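Local atomic coordinates of xylosidase (Xanthomonas axonopodis pv. citri, PDB entry 6XN2), a protein that probably hydrolyses xylan-derived oligosaccharides as a xylosidase of glycoside hydrolase family 43, and is captured here with xylotriose and a calcium ion. Residues I144-G149 and R225-A230; Y130-A135 and A220-R225; D121-N126 and G179-Y184; Q103-R108 and F156-Q161. All blocks are in the same frame, centred on the assembly; numbering follows the deposited sequence.

Overall arrangement
All four contacts involve the antiparallel sheet 121-125/128-136/142-149/157-158, one four-stranded unit of the five-bladed beta-propeller known for this family. Each of its strands supplies one segment. Interactions 1, 2 and 3 join it to the sheet holding strands 181-185 and 218-221 and the loop after 218-221; interaction 4 joins it to the preceding sheet through strand 99-106. Centre to centre, interactions 1 and 2 (sharing R225) are about 4 Å apart, 2 and 3 about 7 Å, 3 and 4 about 18 Å. First segments come in the order 4, 3, 2, 1 and second segments follow likewise, so the contacts cross. They join one blade to its two neighbours; strand 121-125 begins just past W118 and A119 of the xylose pocket.

Interaction 1 (I144-G149 and R225-A230); sequences IGVAVG and RMIDLA
Next to I227, the residue that meets V146 and V148, a salt bridge closes the loop: R225 NH1 lies 2.9 Å from D228 OD2, although the N-H points poorly at the oxygen (122°) and the hydrogen bond is weak. The contact itself is wholly apolar. V146 CG1 lies 3.6 Å from I227 CB and is equally close to its CG2 methyl, the two side chains crossing at about a right angle. V148 comes in along the same strand face, its CG2 4.1 Å from I227 CG2. The CG1 branch of I227 sits between its own backbone N and carbonyl carbon (chi1 65°), which leaves CG2 for the valines and leads CD1 away, over one face of the R225 guanidinium near its rim. V146 and V148 belong to strand 142-149, flanked by strands 128-136 and 157-158; the loop 225-230 that covers them runs between strands 218-221 and 234-239 of the next sheet, and I227 also touches E159.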
loop_
_atom_site.group_PDB
_atom_site.type_symbol
_atom_site.label_atom_id
_atom_site.label_comp_id
_atom_site.label_asym_id
_atom_site.label_seq_id
_atom_site.Cartn_x
_atom_site.Cartn_y
_atom_site.Cartn_z
ATOM N N ILE A 144 -3.168 -9.720 9.449
ATOM C CA ILE A 144 -4.083 -8.812 8.803
ATOM C C ILE A 144 -5.488 -9.096 9.298
ATOM O O ILE A 144 -5.958 -10.228 9.225
ATOM C CB ILE A 144 -4.002 -8.948 7.278
ATOM C CG1 ILE A 144 -2.632 -8.457 6.815
ATOM C CG2 ILE A 144 -5.121 -8.153 6.611
ATOM C CD1 ILE A 144 -2.352 -8.756 5.393
ATOM N N GLY A 145 -6.129 -8.070 9.850
ATOM C CA GLY A 145 -7.502 -8.185 10.299
ATOM C C GLY A 145 -8.434 -7.425 9.378
ATOM O O GLY A 145 -7.989 -6.709 8.481
ATOM N N VAL A 146 -9.732 -7.582 9.585
ATOM C CA VAL A 146 -10.694 -6.818 8.807
ATOM C C VAL A 146 -11.771 -6.255 9.744
ATOM O O VAL A 146 -12.044 -6.813 10.814
ATOM C CB VAL A 146 -11.315 -7.679 7.661
ATOM C CG1 VAL A 146 -12.162 -8.813 8.226
ATOM C CG2 VAL A 146 -12.127 -6.816 6.692
ATOM N N ALA A 147 -12.349 -5.127 9.347
ATOM C CA ALA A 147 -13.431 -4.491 10.086
ATOM C C ALA A 147 -14.567 -4.147 9.125
ATOM O O ALA A 147 -14.325 -3.790 7.972
ATOM C CB ALA A 147 -12.926 -3.253 10.798
ATOM N N VAL A 148 -15.803 -4.273 9.590
ATOM C CA VAL A 148 -16.955 -4.135 8.704
ATOM C C VAL A 148 -17.817 -2.918 9.060
ATOM O O VAL A 148 -18.031 -2.613 10.235
ATOM C CB VAL A 148 -17.822 -5.413 8.734
ATOM C CG1 VAL A 148 -18.796 -5.434 7.564
ATOM C CG2 VAL A 148 -16.925 -6.651 8.700
ATOM N N GLY A 149 -18.321 -2.265 8.040
ATOM C CA GLY A 149 -19.186 -1.126 8.169
ATOM C C GLY A 149 -20.258 -1.111 7.113
ATOM O O GLY A 149 -20.205 -1.834 6.174
ATOM N N ARG A 225 -17.916 -13.629 1.483
ATOM C CA ARG A 225 -18.196 -12.968 2.777
ATOM C C ARG A 225 -17.140 -11.905 3.132
ATOM O O ARG A 225 -17.347 -11.263 4.113
ATOM C CB ARG A 225 -18.307 -14.015 3.877
ATOM C CG ARG A 225 -16.970 -14.547 4.340
ATOM C CD ARG A 225 -17.156 -15.733 5.249
ATOM N NE ARG A 225 -18.019 -15.445 6.367
ATOM C CZ ARG A 225 -18.010 -16.098 7.505
ATOM N NH1 ARG A 225 -17.145 -17.066 7.702
ATOM N NH2 ARG A 225 -18.852 -15.771 8.453
ATOM N N MET A 226 -16.024 -11.841 2.400
ATOM C CA MET A 226 -14.987 -10.840 2.472
ATOM C C MET A 226 -14.104 -10.810 3.659
ATOM O O MET A 226 -13.104 -10.172 3.639
ATOM C CB MET A 226 -15.542 -9.443 2.214
ATOM C CG MET A 226 -16.238 -9.292 0.899
ATOM S SD MET A 226 -15.072 -9.237 -0.434
ATOM C CE MET A 226 -14.561 -7.542 -0.268
ATOM N N ILE A 227 -14.469 -11.518 4.692
ATOM C CA ILE A 227 -13.652 -11.471 5.903
ATOM C C ILE A 227 -12.778 -12.727 6.039
ATOM O O ILE A 227 -12.025 -12.869 7.004
ATOM C CB ILE A 227 -14.526 -11.305 7.157
ATOM C CG1 ILE A 227 -15.421 -12.529 7.345
ATOM C CG2 ILE A 227 -15.363 -10.035 7.061
ATOM C CD1 ILE A 227 -16.269 -12.449 8.579
ATOM N N ASP A 228 -12.831 -13.566 5.023
ATOM C CA ASP A 228 -11.997 -14.783 4.995
ATOM C C ASP A 228 -11.410 -14.955 3.603
ATOM O O ASP A 228 -12.005 -14.517 2.674
ATOM C CB ASP A 228 -12.817 -16.032 5.291
ATOM C CG ASP A 228 -13.332 -16.096 6.703
ATOM O OD1 ASP A 228 -12.582 -15.855 7.601
ATOM O OD2 ASP A 228 -14.472 -16.418 6.865
ATOM N N LEU A 229 -10.264 -15.603 3.509
ATOM C CA LEU A 229 -9.711 -15.912 2.229
ATOM C C LEU A 229 -10.478 -17.079 1.662
ATOM O O LEU A 229 -10.972 -17.878 2.375
ATOM C CB LEU A 229 -8.260 -16.336 2.340
ATOM C CG LEU A 229 -7.330 -15.484 3.150
ATOM C CD1 LEU A 229 -5.946 -16.043 3.008
ATOM C CD2 LEU A 229 -7.387 -14.083 2.647
ATOM N N ALA A 230 -10.545 -17.178 0.362
ATOM C CA ALA A 230 -11.221 -18.311 -0.248
ATOM C C ALA A 230 -10.258 -19.432 -0.545
ATOM O O ALA A 230 -10.662 -20.478 -0.957
ATOM C CB ALA A 230 -11.917 -17.904 -1.498
#

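Interaction 2 (Y130-A135 and A220-R225); sequences YLYFPA and ARLHER
Y132 and L222 approach from opposite directions and meet at their ends: L222 CD1 lies 3.6 Å from Y132 OH and 4.1 Å from Y132 CZ, oblique to the ring. Y130, two residues earlier on the same face of the strand, sends its ring across to the turn at R225, where its OH comes to 3.8 Å from R225 O, again obliquely. Both tyrosines hold CG anti to the carbonyl carbon (chi1 -58° and -60°), and the shared torsion carries the two rings in the same general direction off strand 128-136. Their hydroxyls are used differently. Y132 OH hydrogen-bonds to M226 O, so a buried polar end is satisfied beside the leucine methyl. Y130 OH binds a water at 2.7 Å, and this water makes a weak, long bond to E224 O. The turn beside Y130 is braced from within: R225 N donates to H223 ND1 at 3.1 Å, almost straight (175°) and close to the imidazole plane. L222 also packs on V173, which touches Y132 too, and on H181 and L183. One tyrosine meeting a leucine of the next sheet and another meeting the loop that follows it are consistent with a blade-to-blade interface of the GH43 beta-propeller.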
loop_
_atom_site.group_PDB
_atom_site.type_symbol
_atom_site.label_atom_id
_atom_site.label_comp_id
_atom_site.label_asym_id
_atom_site.label_seq_id
_atom_site.Cartn_x
_atom_site.Cartn_y
_atom_site.Cartn_z
ATOM N N TYR A 130 -15.492 -2.932 3.811
ATOM C CA TYR A 130 -14.578 -3.648 4.647
ATOM C C TYR A 130 -13.264 -2.924 4.762
ATOM O O TYR A 130 -12.755 -2.526 3.804
ATOM C CB TYR A 130 -14.353 -5.048 4.102
ATOM C CG TYR A 130 -15.617 -5.838 3.970
ATOM C CD1 TYR A 130 -16.374 -5.758 2.855
ATOM C CD2 TYR A 130 -16.050 -6.636 4.965
ATOM C CE1 TYR A 130 -17.542 -6.464 2.732
ATOM C CE2 TYR A 130 -17.215 -7.343 4.852
ATOM C CZ TYR A 130 -17.951 -7.249 3.733
ATOM O OH TYR A 130 -19.091 -7.930 3.607
ATOM N N LEU A 131 -12.750 -2.769 5.969
ATOM C CA LEU A 131 -11.476 -2.129 6.198
ATOM C C LEU A 131 -10.448 -3.177 6.545
ATOM O O LEU A 131 -10.551 -3.791 7.530
ATOM C CB LEU A 131 -11.570 -1.074 7.293
ATOM C CG LEU A 131 -10.340 -0.227 7.604
ATOM C CD1 LEU A 131 -9.888 0.526 6.397
ATOM C CD2 LEU A 131 -10.606 0.753 8.700
ATOM N N TYR A 132 -9.493 -3.398 5.667
ATOM C CA TYR A 132 -8.429 -4.373 5.889
ATOM C C TYR A 132 -7.211 -3.678 6.473
ATOM O O TYR A 132 -6.796 -2.643 5.966
ATOM C CB TYR A 132 -8.058 -5.079 4.582
ATOM C CG TYR A 132 -9.213 -5.814 3.977
ATOM C CD1 TYR A 132 -10.159 -5.145 3.210
ATOM C CD2 TYR A 132 -9.374 -7.179 4.188
ATOM C CE1 TYR A 132 -11.237 -5.818 2.666
ATOM C CE2 TYR A 132 -10.447 -7.862 3.650
ATOM C CZ TYR A 132 -11.373 -7.178 2.890
ATOM O OH TYR A 132 -12.438 -7.852 2.351
ATOM N N PHE A 133 -6.638 -4.239 7.532
ATOM C CA PHE A 133 -5.517 -3.582 8.201
ATOM C C PHE A 133 -4.529 -4.570 8.807
ATOM O O PHE A 133 -4.925 -5.617 9.325
ATOM C CB PHE A 133 -6.038 -2.638 9.294
ATOM C CG PHE A 133 -6.753 -3.347 10.414
ATOM C CD1 PHE A 133 -8.080 -3.716 10.278
ATOM C CD2 PHE A 133 -6.098 -3.640 11.600
ATOM C CE1 PHE A 133 -8.743 -4.374 11.299
ATOM C CE2 PHE A 133 -6.761 -4.307 12.626
ATOM C CZ PHE A 133 -8.079 -4.661 12.477
ATOM N N PRO A 134 -3.232 -4.236 8.747
ATOM C CA PRO A 134 -2.215 -5.022 9.438
ATOM C C PRO A 134 -1.998 -4.492 10.855
ATOM O O PRO A 134 -1.931 -3.275 11.080
ATOM C CB PRO A 134 -0.977 -4.815 8.570
ATOM C CG PRO A 134 -1.136 -3.395 8.063
ATOM C CD PRO A 134 -2.636 -3.121 7.987
ATOM N N ALA A 135 -1.913 -5.401 11.814
ATOM C CA ALA A 135 -1.574 -5.008 13.172
ATOM C C ALA A 135 -0.763 -6.112 13.815
ATOM O O ALA A 135 -0.715 -7.234 13.311
ATOM C CB ALA A 135 -2.833 -4.703 13.984
ATOM N N ALA A 220 -4.324 -13.884 -2.559
ATOM C CA ALA A 220 -5.347 -14.853 -2.291
ATOM C C ALA A 220 -6.703 -14.295 -2.622
ATOM O O ALA A 220 -7.043 -13.241 -2.214
ATOM C CB ALA A 220 -5.312 -15.267 -0.861
ATOM N N ARG A 221 -7.483 -15.055 -3.359
ATOM C CA ARG A 221 -8.828 -14.627 -3.659
ATOM C C ARG A 221 -9.618 -14.612 -2.364
ATOM O O ARG A 221 -9.477 -15.446 -1.526
ATOM C CB ARG A 221 -9.517 -15.538 -4.686
ATOM C CG ARG A 221 -10.878 -15.045 -5.110
ATOM C CD ARG A 221 -11.561 -15.892 -6.134
ATOM N NE ARG A 221 -11.989 -17.176 -5.626
ATOM C CZ ARG A 221 -13.124 -17.386 -4.964
ATOM N NH1 ARG A 221 -13.947 -16.387 -4.688
ATOM N NH2 ARG A 221 -13.418 -18.601 -4.547
ATOM N N LEU A 222 -10.453 -13.617 -2.222
ATOM C CA LEU A 222 -11.255 -13.506 -1.070
ATOM C C LEU A 222 -12.565 -14.252 -1.228
ATOM O O LEU A 222 -13.113 -14.327 -2.268
ATOM C CB LEU A 222 -11.569 -12.035 -0.800
ATOM C CG LEU A 222 -10.450 -11.186 -0.227
ATOM C CD1 LEU A 222 -10.808 -9.730 -0.239
ATOM C CD2 LEU A 222 -10.082 -11.607 1.158
ATOM N N HIS A 223 -13.049 -14.733 -0.108
ATOM C CA HIS A 223 -14.365 -15.390 -0.080
ATOM C C HIS A 223 -15.412 -14.303 -0.314
ATOM O O HIS A 223 -15.232 -13.165 0.068
ATOM C CB HIS A 223 -14.534 -16.098 1.263
ATOM C CG HIS A 223 -15.703 -17.014 1.365
ATOM N ND1 HIS A 223 -16.961 -16.572 1.656
ATOM C CD2 HIS A 223 -15.803 -18.346 1.244
ATOM C CE1 HIS A 223 -17.787 -17.583 1.681
ATOM N NE2 HIS A 223 -17.105 -18.673 1.452
ATOM N N GLU A 224 -16.585 -14.705 -0.772
ATOM C CA GLU A 224 -17.696 -13.802 -0.967
ATOM C C GLU A 224 -18.105 -13.058 0.294
ATOM O O GLU A 224 -18.606 -11.992 0.243
ATOM C CB GLU A 224 -18.894 -14.541 -1.566
ATOM C CG GLU A 224 -19.496 -15.557 -0.625
ATOM C CD GLU A 224 -20.527 -16.471 -1.266
ATOM O OE1 GLU A 224 -21.272 -16.022 -2.149
ATOM O OE2 GLU A 224 -20.604 -17.632 -0.865
ATOM N N ARG A 225 -17.916 -13.629 1.483
ATOM C CA ARG A 225 -18.196 -12.968 2.777
ATOM C C ARG A 225 -17.140 -11.905 3.132
ATOM O O ARG A 225 -17.347 -11.263 4.113
ATOM C CB ARG A 225 -18.307 -14.015 3.877
ATOM C CG ARG A 225 -16.970 -14.547 4.340
ATOM C CD ARG A 225 -17.156 -15.733 5.249
ATOM N NE ARG A 225 -18.019 -15.445 6.367
ATOM C CZ ARG A 225 -18.010 -16.098 7.505
ATOM N NH1 ARG A 225 -17.145 -17.066 7.702
ATOM N NH2 ARG A 225 -18.852 -15.771 8.453
HETATM O O HOH W 1 -19.921 -9.099 1.322
#

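Interaction 3 (D121-N126 and G179-Y184)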
loop_
_atom_site.group_PDB
_atom_site.type_symbol
_atom_site.label_atom_id
_atom_site.label_comp_id
_atom_site.label_asym_id
_atom_site.label_seq_id
_atom_site.Cartn_x
_atom_site.Cartn_y
_atom_site.Cartn_z
ATOM N N ASP A 121 -6.349 -0.868 3.796
ATOM C CA ASP A 121 -7.037 -0.737 2.518
ATOM C C ASP A 121 -8.514 -1.015 2.738
ATOM O O ASP A 121 -8.925 -1.414 3.829
ATOM C CB ASP A 121 -6.454 -1.687 1.463
ATOM C CG ASP A 121 -6.818 -1.274 0.040
ATOM O OD1 ASP A 121 -7.394 -0.177 -0.132
ATOM O OD2 ASP A 121 -6.530 -2.041 -0.903
ATOM N N ALA A 122 -9.321 -0.803 1.710
ATOM C CA ALA A 122 -10.749 -1.011 1.846
ATOM C C ALA A 122 -11.319 -1.689 0.617
ATOM O O ALA A 122 -10.706 -1.675 -0.453
ATOM C CB ALA A 122 -11.454 0.313 2.102
ATOM N N ALA A 123 -12.489 -2.295 0.791
ATOM C CA ALA A 123 -13.221 -2.919 -0.298
ATOM C C ALA A 123 -14.714 -2.832 -0.026
ATOM O O ALA A 123 -15.136 -2.650 1.118
ATOM C CB ALA A 123 -12.799 -4.377 -0.475
ATOM N N GLN A 124 -15.515 -2.958 -1.079
ATOM C CA GLN A 124 -16.961 -2.995 -0.923
ATOM C C GLN A 124 -17.553 -4.226 -1.585
ATOM O O GLN A 124 -17.087 -4.675 -2.634
ATOM C CB GLN A 124 -17.608 -1.736 -1.502
ATOM C CG GLN A 124 -17.304 -0.457 -0.733
ATOM C CD GLN A 124 -18.214 0.687 -1.131
ATOM O OE1 GLN A 124 -18.536 0.859 -2.308
ATOM N NE2 GLN A 124 -18.647 1.469 -0.151
ATOM N N ARG A 125 -18.601 -4.732 -0.967
ATOM C CA ARG A 125 -19.371 -5.841 -1.457
ATOM C C ARG A 125 -20.649 -5.921 -0.663
ATOM O O ARG A 125 -20.664 -5.671 0.485
ATOM C CB ARG A 125 -18.651 -7.177 -1.396
ATOM C CG ARG A 125 -19.075 -8.156 -2.472
ATOM C CD ARG A 125 -18.464 -9.512 -2.255
ATOM N NE ARG A 125 -18.583 -10.397 -3.385
ATOM C CZ ARG A 125 -19.616 -11.199 -3.603
ATOM N NH1 ARG A 125 -19.623 -11.985 -4.651
ATOM N NH2 ARG A 125 -20.642 -11.221 -2.779
ATOM N N ASN A 126 -21.718 -6.245 -1.349
ATOM C CA ASN A 126 -23.031 -6.417 -0.762
ATOM C C ASN A 126 -23.485 -5.259 0.086
ATOM O O ASN A 126 -24.119 -5.454 1.056
ATOM C CB ASN A 126 -23.082 -7.715 0.034
ATOM C CG ASN A 126 -22.646 -8.913 -0.763
ATOM O OD1 ASN A 126 -21.593 -9.462 -0.554
ATOM N ND2 ASN A 126 -23.483 -9.328 -1.660
ATOM N N GLY A 179 -15.783 -9.250 -10.863
ATOM C CA GLY A 179 -16.545 -9.482 -9.670
ATOM C C GLY A 179 -15.841 -10.067 -8.484
ATOM O O GLY A 179 -16.323 -9.993 -7.402
ATOM N N ALA A 180 -14.686 -10.649 -8.696
ATOM C CA ALA A 180 -13.954 -11.215 -7.601
ATOM C C ALA A 180 -13.116 -10.182 -6.883
ATOM O O ALA A 180 -12.875 -9.142 -7.403
ATOM C CB ALA A 180 -13.075 -12.332 -8.085
ATOM N N HIS A 181 -12.715 -10.504 -5.676
ATOM C CA HIS A 181 -11.849 -9.669 -4.893
ATOM C C HIS A 181 -10.610 -10.459 -4.534
ATOM O O HIS A 181 -10.700 -11.580 -4.165
ATOM C CB HIS A 181 -12.507 -9.141 -3.638
ATOM C CG HIS A 181 -13.453 -8.010 -3.853
ATOM N ND1 HIS A 181 -14.779 -8.201 -4.126
ATOM C CD2 HIS A 181 -13.288 -6.681 -3.750
ATOM C CE1 HIS A 181 -15.379 -7.038 -4.245
ATOM N NE2 HIS A 181 -14.497 -6.099 -4.014
ATOM N N TYR A 182 -9.451 -9.842 -4.655
ATOM C CA TYR A 182 -8.201 -10.491 -4.342
ATOM C C TYR A 182 -7.432 -9.715 -3.307
ATOM O O TYR A 182 -7.319 -8.543 -3.389
ATOM C CB TYR A 182 -7.320 -10.639 -5.576
ATOM C CG TYR A 182 -7.876 -11.485 -6.681
ATOM C CD1 TYR A 182 -8.675 -10.953 -7.633
ATOM C CD2 TYR A 182 -7.590 -12.801 -6.763
ATOM C CE1 TYR A 182 -9.189 -11.721 -8.638
ATOM C CE2 TYR A 182 -8.094 -13.572 -7.760
ATOM C CZ TYR A 182 -8.905 -13.034 -8.691
ATOM O OH TYR A 182 -9.396 -13.802 -9.696
ATOM N N LEU A 183 -6.908 -10.407 -2.323
ATOM C CA LEU A 183 -6.103 -9.767 -1.299
ATOM C C LEU A 183 -4.622 -9.967 -1.594
ATOM O O LEU A 183 -4.173 -11.090 -1.830
ATOM C CB LEU A 183 -6.448 -10.315 0.091
ATOM C CG LEU A 183 -5.533 -9.842 1.234
ATOM C CD1 LEU A 183 -5.678 -8.343 1.499
ATOM C CD2 LEU A 183 -5.798 -10.658 2.494
ATOM N N TYR A 184 -3.880 -8.864 -1.613
ATOM C CA TYR A 184 -2.430 -8.894 -1.751
ATOM C C TYR A 184 -1.817 -8.433 -0.453
ATOM O O TYR A 184 -2.329 -7.505 0.164
ATOM C CB TYR A 184 -1.962 -7.994 -2.895
ATOM C CG TYR A 184 -2.488 -8.399 -4.249
ATOM C CD1 TYR A 184 -3.753 -7.994 -4.675
ATOM C CD2 TYR A 184 -1.716 -9.181 -5.108
ATOM C CE1 TYR A 184 -4.239 -8.361 -5.926
ATOM C CE2 TYR A 184 -2.197 -9.551 -6.362
ATOM C CZ TYR A 184 -3.457 -9.140 -6.760
ATOM O OH TYR A 184 -3.938 -9.504 -7.996
HETATM O O HOH W 2 -14.042 -3.119 -3.447
HETATM O O HOH W 3 -16.042 -10.815 -4.451
HETATM O O HOH W 4 -18.252 -12.874 -7.615
#
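H181 sends its imidazole across to A123, Q124 and R125, the strands 121-125 and 181-184 running nearly antiparallel (165°) with axes 9.6 Å apart. Its CG stands anti to the carbonyl carbon (chi1 -77°), and chi2 of 89° turns the ring so that CD2 meets A123 CB at 4.0 Å while both nitrogens face water. A water in the ring plane near H181 NE2 also takes the N-H of Q124, 2.8 Å from its N. A second, likewise in plane, lies 2.9 Å from H181 ND1, accepts from R125 NE and donates to G179 O. R125 reaches this water with an extended chain, its chi1, chi2 and chi3 all in the broad trans range, before chi4 swings the guanidinium across. R125 NH2 then donates to N126 OD1 at 3.0 Å, a bond near the guanidinium plane that should help fix its rotation. M226 packs against both A123 and H181. Direct contact is thus slight and the clear polar links run through water; with R125 NE 4.5 Å from H181 ND1, a positive charge on the imidazole would probably be disfavoured.

Interaction 4 (Q103-R108 and F156-Q161); sequences QVLHVR and FVAEPQ
F156 N donates to V104 O in a straight (175°) but long, weak hydrogen bond of 3.3 Å, and a water donating to both V104 O and F156 O spans the same gap. V104 and F156 lie side by side and point the same way, V104 CG2 resting 3.6 Å from F156 CD1 at the edge of the ring. V104 CG1 stands anti to the carbonyl carbon (chi1 -55°), which leaves CG2 between the backbone N and the carbonyl carbon, against the phenyl. The neighbouring V104 and L105 both face the 156-161 segment; with V104 psi at -9° and both residues bonded to Y86, this is consistent with a classic beta bulge in edge strand 99-106, which here meets the outer rim of the next propeller blade. L105 extends CG away from its backbone N, which brings CD1 to within 3.9 Å of A158 CB and 4.0 Å of F156 O. A147 touches L105, F156 and A158, while L131 touches V104 and F156 from the adjacent strand.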
loop_
_atom_site.group_PDB
_atom_site.type_symbol
_atom_site.label_atom_id
_atom_site.label_comp_id
_atom_site.label_asym_id
_atom_site.label_seq_id
_atom_site.Cartn_x
_atom_site.Cartn_y
_atom_site.Cartn_z
ATOM N N GLN A 103 -12.068 9.555 12.940
ATOM C CA GLN A 103 -11.485 8.252 13.317
ATOM C C GLN A 103 -12.537 7.171 13.139
ATOM O O GLN A 103 -13.648 7.363 13.576
ATOM C CB GLN A 103 -11.005 8.285 14.753
ATOM C CG GLN A 103 -10.134 7.105 15.087
ATOM C CD GLN A 103 -9.788 7.147 16.544
ATOM O OE1 GLN A 103 -8.899 7.863 16.956
ATOM N NE2 GLN A 103 -10.511 6.378 17.327
ATOM N N VAL A 104 -12.153 6.070 12.521
ATOM C CA VAL A 104 -13.109 5.013 12.267
ATOM C C VAL A 104 -12.823 3.668 12.883
ATOM O O VAL A 104 -13.646 2.820 12.834
ATOM C CB VAL A 104 -13.371 4.820 10.770
ATOM C CG1 VAL A 104 -13.803 6.093 10.130
ATOM C CG2 VAL A 104 -12.176 4.260 10.064
ATOM N N LEU A 105 -11.646 3.516 13.449
ATOM C CA LEU A 105 -11.234 2.292 14.077
ATOM C C LEU A 105 -10.037 2.566 14.936
ATOM O O LEU A 105 -9.155 3.270 14.536
ATOM C CB LEU A 105 -10.876 1.216 13.053
ATOM C CG LEU A 105 -10.429 -0.133 13.585
ATOM C CD1 LEU A 105 -11.488 -0.768 14.441
ATOM C CD2 LEU A 105 -9.990 -1.078 12.502
ATOM N N HIS A 106 -10.049 1.991 16.129
ATOM C CA HIS A 106 -8.927 2.135 17.078
ATOM C C HIS A 106 -8.500 0.736 17.486
ATOM O O HIS A 106 -9.347 -0.110 17.580
ATOM C CB HIS A 106 -9.326 3.000 18.274
ATOM C CG HIS A 106 -8.175 3.449 19.099
ATOM N ND1 HIS A 106 -7.579 2.658 20.029
ATOM C CD2 HIS A 106 -7.520 4.617 19.151
ATOM C CE1 HIS A 106 -6.587 3.298 20.582
ATOM N NE2 HIS A 106 -6.539 4.489 20.071
ATOM N N VAL A 107 -7.223 0.560 17.813
ATOM C CA VAL A 107 -6.630 -0.749 18.209
ATOM C C VAL A 107 -7.259 -1.295 19.491
ATOM O O VAL A 107 -7.289 -2.485 19.652
ATOM C CB VAL A 107 -5.105 -0.650 18.317
ATOM C CG1 VAL A 107 -4.685 0.186 19.499
ATOM C CG2 VAL A 107 -4.459 -2.020 18.337
ATOM N N ARG A 108 -7.790 -0.444 20.361
ATOM C CA ARG A 108 -8.503 -0.876 21.578
ATOM C C ARG A 108 -9.754 -1.712 21.237
ATOM O O ARG A 108 -10.139 -2.500 22.072
ATOM C CB ARG A 108 -8.814 0.354 22.427
ATOM C CG ARG A 108 -10.060 1.104 21.999
ATOM C CD ARG A 108 -10.480 2.158 22.985
ATOM N NE ARG A 108 -9.432 3.131 23.182
ATOM C CZ ARG A 108 -9.453 4.297 22.611
ATOM N NH1 ARG A 108 -8.469 5.153 22.789
ATOM N NH2 ARG A 108 -10.469 4.596 21.840
ATOM N N PHE A 156 -16.276 1.208 11.593
ATOM C CA PHE A 156 -16.088 -0.178 11.313
ATOM C C PHE A 156 -15.959 -0.961 12.578
ATOM O O PHE A 156 -15.316 -0.538 13.486
ATOM C CB PHE A 156 -14.838 -0.367 10.460
ATOM C CG PHE A 156 -14.873 0.367 9.167
ATOM C CD1 PHE A 156 -14.419 1.651 9.076
ATOM C CD2 PHE A 156 -15.376 -0.213 8.050
ATOM C CE1 PHE A 156 -14.471 2.327 7.898
ATOM C CE2 PHE A 156 -15.432 0.456 6.877
ATOM C CZ PHE A 156 -14.982 1.728 6.794
ATOM N N VAL A 157 -16.608 -2.109 12.620
ATOM C CA VAL A 157 -16.528 -2.979 13.742
ATOM C C VAL A 157 -15.550 -4.061 13.362
ATOM O O VAL A 157 -15.803 -4.811 12.485
ATOM C CB VAL A 157 -17.888 -3.578 14.055
ATOM C CG1 VAL A 157 -17.792 -4.489 15.220
ATOM C CG2 VAL A 157 -18.864 -2.476 14.335
ATOM N N ALA A 158 -14.432 -4.102 14.067
ATOM C CA ALA A 158 -13.369 -5.070 13.753
ATOM C C ALA A 158 -13.768 -6.470 14.195
ATOM O O ALA A 158 -14.411 -6.599 15.187
ATOM C CB ALA A 158 -12.091 -4.655 14.415
ATOM N N GLU A 159 -13.329 -7.465 13.440
ATOM C CA GLU A 159 -13.528 -8.839 13.806
ATOM C C GLU A 159 -12.621 -9.149 14.989
ATOM O O GLU A 159 -11.570 -8.604 15.120
ATOM C CB GLU A 159 -13.199 -9.762 12.654
ATOM C CG GLU A 159 -14.147 -9.666 11.488
ATOM C CD GLU A 159 -15.515 -10.240 11.779
ATOM O OE1 GLU A 159 -15.583 -11.242 12.461
ATOM O OE2 GLU A 159 -16.517 -9.684 11.311
ATOM N N PRO A 160 -13.058 -10.048 15.861
ATOM C CA PRO A 160 -12.318 -10.449 17.040
ATOM C C PRO A 160 -10.985 -11.108 16.752
ATOM O O PRO A 160 -10.115 -10.999 17.543
ATOM C CB PRO A 160 -13.243 -11.456 17.682
ATOM C CG PRO A 160 -14.154 -11.872 16.629
ATOM C CD PRO A 160 -14.366 -10.693 15.807
ATOM N N GLN A 161 -10.874 -11.805 15.640
ATOM C CA GLN A 161 -9.636 -12.486 15.252
ATOM C C GLN A 161 -9.160 -11.982 13.893
ATOM O O GLN A 161 -9.965 -11.451 13.121
ATOM C CB GLN A 161 -9.852 -14.001 15.208
ATOM C CG GLN A 161 -10.014 -14.641 16.567
ATOM C CD GLN A 161 -10.757 -15.965 16.512
ATOM O OE1 GLN A 161 -10.719 -16.691 15.508
ATOM N NE2 GLN A 161 -11.447 -16.285 17.599
HETATM O O HOH W 5 -15.003 1.463 15.381
#